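Local coordinates for protein prolyl 4-hydroxylase (Phytophthora capsici LT1534, PDB 6IUQ) that probably hydroxylates proline residues of its substrates as an iron(II)- and 2-oxoglutarate-dependent oxygenase built on a double-stranded beta-helix core, at residues Tyr9-Lys23 with Asp41-Glu55. Sequence-based numbering, arbitrary orientation.
Sequences YKESFTRDYERLHNK and DDCFGHGWASALLEE
Trp48 sets one indole face against the backbone of Thr14 to Asp16, where Arg15 CA sits 4.2 Å from the centroid of the five-membered ring (CH-pi); the Phe44 ring meets the opposite face. CG of Trp48 stands trans to the backbone N (chi1 -168°), which turns the indole toward that loop. Further along the helix, Ala51 CB rests over the Phe13 ring, 3.7 Å from its centroid, and touches Tyr9 CD1. Tyr9 OH donates to Glu55 OE2 at 2.5 Å, at the ring edge and on the anti lone pair; Glu109 N also binds this oxygen. Both oxygens of Glu54 take the Lys10 N-H through their syn lone pairs. Residues 9-16 run along the outer side of helix 46-61, and helix 17-23 packs against the loop before it, on the flank of the double-stranded beta-helix core, away from the iron. His46 ND1 gives Glu11 OE1 an almost straight bond (178°) in the imidazole plane, while its NE2 binds Glu176. At the N-cap of helix 46-61, Arg19, extended from CG to NE, lays its guanidinium flat over Gly45 CA; NH2 hydrogen-bonds Asp42 O (2.8 Å) in the guanidinium plane, and NE Cys43 O from above the carbonyl plane.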
loop_
_atom_site.group_PDB
_atom_site.type_symbol
_atom_site.label_atom_id
_atom_site.label_comp_id
_atom_site.label_asym_id
_atom_site.label_seq_id
_atom_site.Cartn_x
_atom_site.Cartn_y
_atom_site.Cartn_z
ATOM N N TYR A 9 14.469 17.216 20.031
ATOM C CA TYR A 9 13.164 17.060 19.410
ATOM C C TYR A 9 12.213 18.132 19.908
ATOM O O TYR A 9 12.267 18.527 21.070
ATOM C CB TYR A 9 12.608 15.655 19.690
ATOM C CG TYR A 9 13.477 14.561 19.109
ATOM C CD1 TYR A 9 13.321 14.150 17.791
ATOM C CD2 TYR A 9 14.482 13.960 19.867
ATOM C CE1 TYR A 9 14.128 13.167 17.246
ATOM C CE2 TYR A 9 15.298 12.973 19.324
ATOM C CZ TYR A 9 15.112 12.584 18.016
ATOM O OH TYR A 9 15.905 11.598 17.471
ATOM N N LYS A 10 11.334 18.590 19.024
ATOM C CA LYS A 10 10.394 19.658 19.356
ATOM C C LYS A 10 9.402 19.287 20.460
ATOM O O LYS A 10 8.755 20.161 21.041
ATOM C CB LYS A 10 9.622 20.078 18.104
ATOM C CG LYS A 10 9.990 21.457 17.588
ATOM C CD LYS A 10 9.126 22.547 18.227
ATOM C CE LYS A 10 7.686 22.495 17.729
ATOM N NZ LYS A 10 6.798 23.429 18.482
ATOM N N GLU A 11 9.282 17.995 20.744
ATOM C CA GLU A 11 8.283 17.516 21.690
ATOM C C GLU A 11 8.775 16.267 22.409
ATOM O O GLU A 11 9.499 15.458 21.841
ATOM C CB GLU A 11 6.970 17.236 20.961
ATOM C CG GLU A 11 5.921 16.520 21.793
ATOM C CD GLU A 11 4.617 16.335 21.037
ATOM O OE1 GLU A 11 3.826 15.415 21.395
ATOM O OE2 GLU A 11 4.393 17.119 20.088
ATOM N N SER A 12 8.395 16.110 23.666
ATOM C CA SER A 12 8.829 14.949 24.409
ATOM C C SER A 12 8.103 13.719 23.861
ATOM O O SER A 12 6.964 13.822 23.417
ATOM C CB SER A 12 8.571 15.145 25.904
ATOM O OG SER A 12 7.227 14.868 26.228
ATOM N N PHE A 13 8.761 12.565 23.860
ATOM C CA PHE A 13 8.116 11.361 23.342
ATOM C C PHE A 13 8.642 10.087 23.979
ATOM O O PHE A 13 9.687 10.077 24.614
ATOM C CB PHE A 13 8.291 11.270 21.827
ATOM C CG PHE A 13 9.691 10.937 21.404
ATOM C CD1 PHE A 13 10.655 11.927 21.325
ATOM C CD2 PHE A 13 10.039 9.630 21.075
ATOM C CE1 PHE A 13 11.953 11.622 20.932
ATOM C CE2 PHE A 13 11.327 9.312 20.675
ATOM C CZ PHE A 13 12.291 10.309 20.604
ATOM N N THR A 14 7.903 9.008 23.778
ATOM C CA THR A 14 8.318 7.695 24.239
ATOM C C THR A 14 8.386 6.726 23.072
ATOM O O THR A 14 7.399 6.534 22.357
ATOM C CB THR A 14 7.343 7.118 25.283
ATOM O OG1 THR A 14 7.029 8.125 26.250
ATOM C CG2 THR A 14 7.972 5.933 25.977
ATOM N N ARG A 15 9.553 6.126 22.869
ATOM C CA ARG A 15 9.669 5.020 21.940
ATOM C C ARG A 15 8.872 3.862 22.537
ATOM O O ARG A 15 9.407 3.080 23.315
ATOM C CB ARG A 15 11.130 4.645 21.728
ATOM C CG ARG A 15 11.366 3.589 20.684
ATOM C CD ARG A 15 12.841 3.265 20.630
ATOM N NE ARG A 15 13.654 4.429 20.273
ATOM C CZ ARG A 15 14.982 4.453 20.362
ATOM N NH1 ARG A 15 15.636 3.389 20.822
ATOM N NH2 ARG A 15 15.655 5.540 20.011
ATOM N N ASP A 16 7.591 3.770 22.183
ATOM C CA ASP A 16 6.661 2.887 22.898
ATOM C C ASP A 16 6.293 1.629 22.105
ATOM O O ASP A 16 5.207 1.550 21.517
ATOM C CB ASP A 16 5.381 3.655 23.278
ATOM C CG ASP A 16 4.634 3.007 24.450
ATOM O OD1 ASP A 16 4.911 1.819 24.751
ATOM O OD2 ASP A 16 3.773 3.681 25.068
ATOM N N TYR A 17 7.195 0.649 22.138
ATOM C CA TYR A 17 7.051 -0.602 21.404
ATOM C C TYR A 17 5.806 -1.384 21.750
ATOM O O TYR A 17 5.206 -1.995 20.884
ATOM C CB TYR A 17 8.242 -1.516 21.662
ATOM C CG TYR A 17 9.578 -1.042 21.148
ATOM C CD1 TYR A 17 9.764 -0.733 19.803
ATOM C CD2 TYR A 17 10.676 -0.952 22.007
ATOM C CE1 TYR A 17 11.006 -0.325 19.331
ATOM C CE2 TYR A 17 11.919 -0.551 21.546
ATOM C CZ TYR A 17 12.077 -0.245 20.204
ATOM O OH TYR A 17 13.310 0.157 19.743
ATOM N N GLU A 18 5.447 -1.402 23.027
ATOM C CA GLU A 18 4.266 -2.125 23.472
ATOM C C GLU A 18 2.975 -1.508 22.931
ATOM O O GLU A 18 2.049 -2.227 22.562
ATOM C CB GLU A 18 4.227 -2.179 25.004
ATOM C CG GLU A 18 2.859 -2.551 25.560
ATOM C CD GLU A 18 2.907 -3.049 26.992
ATOM O OE1 GLU A 18 3.946 -2.847 27.666
ATOM O OE2 GLU A 18 1.901 -3.649 27.436
ATOM N N ARG A 19 2.910 -0.181 22.883
ATOM C CA ARG A 19 1.770 0.496 22.267
ATOM C C ARG A 19 1.618 -0.002 20.822
ATOM O O ARG A 19 0.527 -0.386 20.394
ATOM C CB ARG A 19 1.946 2.022 22.306
ATOM C CG ARG A 19 0.854 2.798 21.585
ATOM C CD ARG A 19 1.197 4.277 21.403
ATOM N NE ARG A 19 0.091 5.002 20.771
ATOM C CZ ARG A 19 -0.478 6.095 21.276
ATOM N NH1 ARG A 19 -0.039 6.605 22.419
ATOM N NH2 ARG A 19 -1.484 6.677 20.642
ATOM N N LEU A 20 2.732 -0.028 20.094
ATOM C CA LEU A 20 2.738 -0.451 18.703
ATOM C C LEU A 20 2.237 -1.876 18.589
ATOM O O LEU A 20 1.330 -2.170 17.807
ATOM C CB LEU A 20 4.137 -0.320 18.120
ATOM C CG LEU A 20 4.326 -0.713 16.664
ATOM C CD1 LEU A 20 3.204 -0.144 15.791
ATOM C CD2 LEU A 20 5.695 -0.228 16.193
ATOM N N HIS A 21 2.804 -2.760 19.398
ATOM C CA HIS A 21 2.367 -4.143 19.402
ATOM C C HIS A 21 0.875 -4.260 19.715
ATOM O O HIS A 21 0.162 -5.021 19.055
ATOM C CB HIS A 21 3.174 -4.969 20.402
ATOM C CG HIS A 21 3.057 -6.443 20.173
ATOM N ND1 HIS A 21 2.007 -7.190 20.661
ATOM C CD2 HIS A 21 3.841 -7.301 19.479
ATOM C CE1 HIS A 21 2.154 -8.448 20.285
ATOM N NE2 HIS A 21 3.260 -8.543 19.571
ATOM N N ASN A 22 0.389 -3.508 20.702
ATOM C CA ASN A 22 -1.030 -3.598 21.057
ATOM C C ASN A 22 -1.937 -2.984 19.989
ATOM O O ASN A 22 -3.090 -3.384 19.837
ATOM C CB ASN A 22 -1.299 -2.931 22.407
ATOM C CG ASN A 22 -0.636 -3.668 23.561
ATOM O OD1 ASN A 22 -0.316 -4.853 23.456
ATOM N ND2 ASN A 22 -0.428 -2.970 24.669
ATOM N N LYS A 23 -1.437 -1.997 19.258
ATOM C CA LYS A 23 -2.248 -1.427 18.179
ATOM C C LYS A 23 -2.452 -2.452 17.071
ATOM O O LYS A 23 -3.505 -2.493 16.462
ATOM C CB LYS A 23 -1.611 -0.170 17.609
ATOM C CG LYS A 23 -1.734 1.011 18.506
ATOM C CD LYS A 23 -3.184 1.402 18.644
ATOM C CE LYS A 23 -3.303 2.767 19.291
ATOM N NZ LYS A 23 -4.673 3.302 19.064
ATOM N N ASP A 41 -5.656 4.766 13.493
ATOM C CA ASP A 41 -5.401 6.148 13.857
ATOM C C ASP A 41 -4.598 6.222 15.142
ATOM O O ASP A 41 -4.714 5.346 16.001
ATOM C CB ASP A 41 -6.712 6.916 14.007
ATOM C CG ASP A 41 -7.349 7.245 12.660
ATOM O OD1 ASP A 41 -6.652 7.803 11.784
ATOM O OD2 ASP A 41 -8.539 6.934 12.479
ATOM N N ASP A 42 -3.772 7.265 15.233
ATOM C CA ASP A 42 -2.939 7.565 16.393
ATOM C C ASP A 42 -2.139 6.347 16.864
ATOM O O ASP A 42 -2.104 6.006 18.044
ATOM C CB ASP A 42 -3.814 8.147 17.515
ATOM C CG ASP A 42 -4.539 9.404 17.071
ATOM O OD1 ASP A 42 -3.859 10.411 16.757
ATOM O OD2 ASP A 42 -5.790 9.392 17.015
ATOM N N CYS A 43 -1.475 5.705 15.917
ATOM C CA CYS A 43 -0.847 4.420 16.164
ATOM C C CYS A 43 0.409 4.550 17.049
ATOM O O CYS A 43 0.500 3.896 18.077
ATOM C CB CYS A 43 -0.530 3.762 14.813
ATOM S SG CYS A 43 0.206 2.129 14.910
ATOM N N PHE A 44 1.360 5.405 16.676
ATOM C CA PHE A 44 2.599 5.538 17.443
ATOM C C PHE A 44 2.454 6.500 18.617
ATOM O O PHE A 44 3.213 6.427 19.589
ATOM C CB PHE A 44 3.756 6.006 16.546
ATOM C CG PHE A 44 4.224 4.970 15.565
ATOM C CD1 PHE A 44 3.517 4.730 14.398
ATOM C CD2 PHE A 44 5.372 4.225 15.819
ATOM C CE1 PHE A 44 3.947 3.748 13.481
ATOM C CE2 PHE A 44 5.821 3.240 14.911
ATOM C CZ PHE A 44 5.105 3.003 13.743
ATOM N N GLY A 45 1.479 7.400 18.527
ATOM C CA GLY A 45 1.359 8.481 19.485
ATOM C C GLY A 45 2.002 9.718 18.888
ATOM O O GLY A 45 2.915 9.627 18.059
ATOM N N HIS A 46 1.536 10.880 19.309
ATOM C CA HIS A 46 1.894 12.116 18.642
ATOM C C HIS A 46 3.362 12.495 18.788
ATOM O O HIS A 46 3.983 12.976 17.834
ATOM C CB HIS A 46 1.018 13.264 19.154
ATOM C CG HIS A 46 1.238 14.545 18.418
ATOM N ND1 HIS A 46 2.132 15.502 18.844
ATOM C CD2 HIS A 46 0.728 14.996 17.248
ATOM C CE1 HIS A 46 2.140 16.504 17.983
ATOM N NE2 HIS A 46 1.299 16.221 17.004
ATOM N N GLY A 47 3.922 12.291 19.974
ATOM C CA GLY A 47 5.316 12.641 20.203
ATOM C C GLY A 47 6.221 11.799 19.326
ATOM O O GLY A 47 7.077 12.320 18.611
ATOM N N TRP A 48 6.005 10.490 19.367
ATOM C CA TRP A 48 6.834 9.534 18.637
ATOM C C TRP A 48 6.728 9.752 17.120
ATOM O O TRP A 48 7.748 9.834 16.433
ATOM C CB TRP A 48 6.443 8.109 19.037
ATOM C CG TRP A 48 7.390 7.020 18.594
ATOM C CD1 TRP A 48 8.618 7.172 18.014
ATOM C CD2 TRP A 48 7.157 5.606 18.680
ATOM N NE1 TRP A 48 9.166 5.934 17.739
ATOM C CE2 TRP A 48 8.283 4.960 18.132
ATOM C CE3 TRP A 48 6.099 4.826 19.160
ATOM C CZ2 TRP A 48 8.386 3.574 18.062
ATOM C CZ3 TRP A 48 6.197 3.459 19.085
ATOM C CH2 TRP A 48 7.332 2.842 18.537
ATOM N N ALA A 49 5.509 9.880 16.601
ATOM C CA ALA A 49 5.318 10.256 15.198
ATOM C C ALA A 49 6.014 11.574 14.831
ATOM O O ALA A 49 6.618 11.681 13.759
ATOM C CB ALA A 49 3.839 10.346 14.869
ATOM N N SER A 50 5.942 12.572 15.705
ATOM C CA SER A 50 6.641 13.841 15.461
ATOM C C SER A 50 8.154 13.677 15.379
ATOM O O SER A 50 8.814 14.282 14.524
ATOM C CB SER A 50 6.321 14.864 16.558
ATOM O OG SER A 50 4.984 15.310 16.474
ATOM N N ALA A 51 8.699 12.893 16.303
ATOM C CA ALA A 51 10.125 12.576 16.312
ATOM C C ALA A 51 10.596 11.957 14.987
ATOM O O ALA A 51 11.630 12.344 14.455
ATOM C CB ALA A 51 10.434 11.650 17.458
ATOM N N LEU A 52 9.836 11.000 14.461
ATOM C CA LEU A 52 10.194 10.326 13.211
ATOM C C LEU A 52 10.164 11.331 12.054
ATOM O O LEU A 52 11.060 11.329 11.199
ATOM C CB LEU A 52 9.244 9.145 12.937
ATOM C CG LEU A 52 9.360 7.935 13.891
ATOM C CD1 LEU A 52 8.163 6.996 13.778
ATOM C CD2 LEU A 52 10.642 7.179 13.638
ATOM N N LEU A 53 9.148 12.201 12.052
ATOM C CA LEU A 53 9.006 13.249 11.030
ATOM C C LEU A 53 10.185 14.224 11.068
ATOM O O LEU A 53 10.726 14.580 10.024
ATOM C CB LEU A 53 7.676 14.024 11.203
ATOM C CG LEU A 53 7.407 15.241 10.298
ATOM C CD1 LEU A 53 7.464 14.883 8.815
ATOM C CD2 LEU A 53 6.072 15.931 10.635
ATOM N N GLU A 54 10.584 14.647 12.266
ATOM C CA GLU A 54 11.727 15.551 12.407
ATOM C C GLU A 54 12.976 14.938 11.779
ATOM O O GLU A 54 13.673 15.597 11.002
ATOM C CB GLU A 54 11.972 15.904 13.881
ATOM C CG GLU A 54 10.919 16.860 14.459
ATOM C CD GLU A 54 11.176 17.256 15.919
ATOM O OE1 GLU A 54 12.271 17.796 16.204
ATOM O OE2 GLU A 54 10.266 17.047 16.772
ATOM N N GLU A 55 13.237 13.666 12.071
ATOM C CA GLU A 55 14.395 12.999 11.488
ATOM C C GLU A 55 14.286 12.932 9.967
ATOM O O GLU A 55 15.274 13.074 9.257
ATOM C CB GLU A 55 14.568 11.605 12.088
ATOM C CG GLU A 55 14.976 11.653 13.542
ATOM C CD GLU A 55 15.328 10.295 14.132
ATOM O OE1 GLU A 55 15.157 9.245 13.450
ATOM O OE2 GLU A 55 15.783 10.283 15.296
HETATM O O HOH W 1 9.071 14.322 19.249
HETATM O O HOH W 2 5.378 18.243 17.716
HETATM O O HOH W 3 4.215 7.023 22.262
#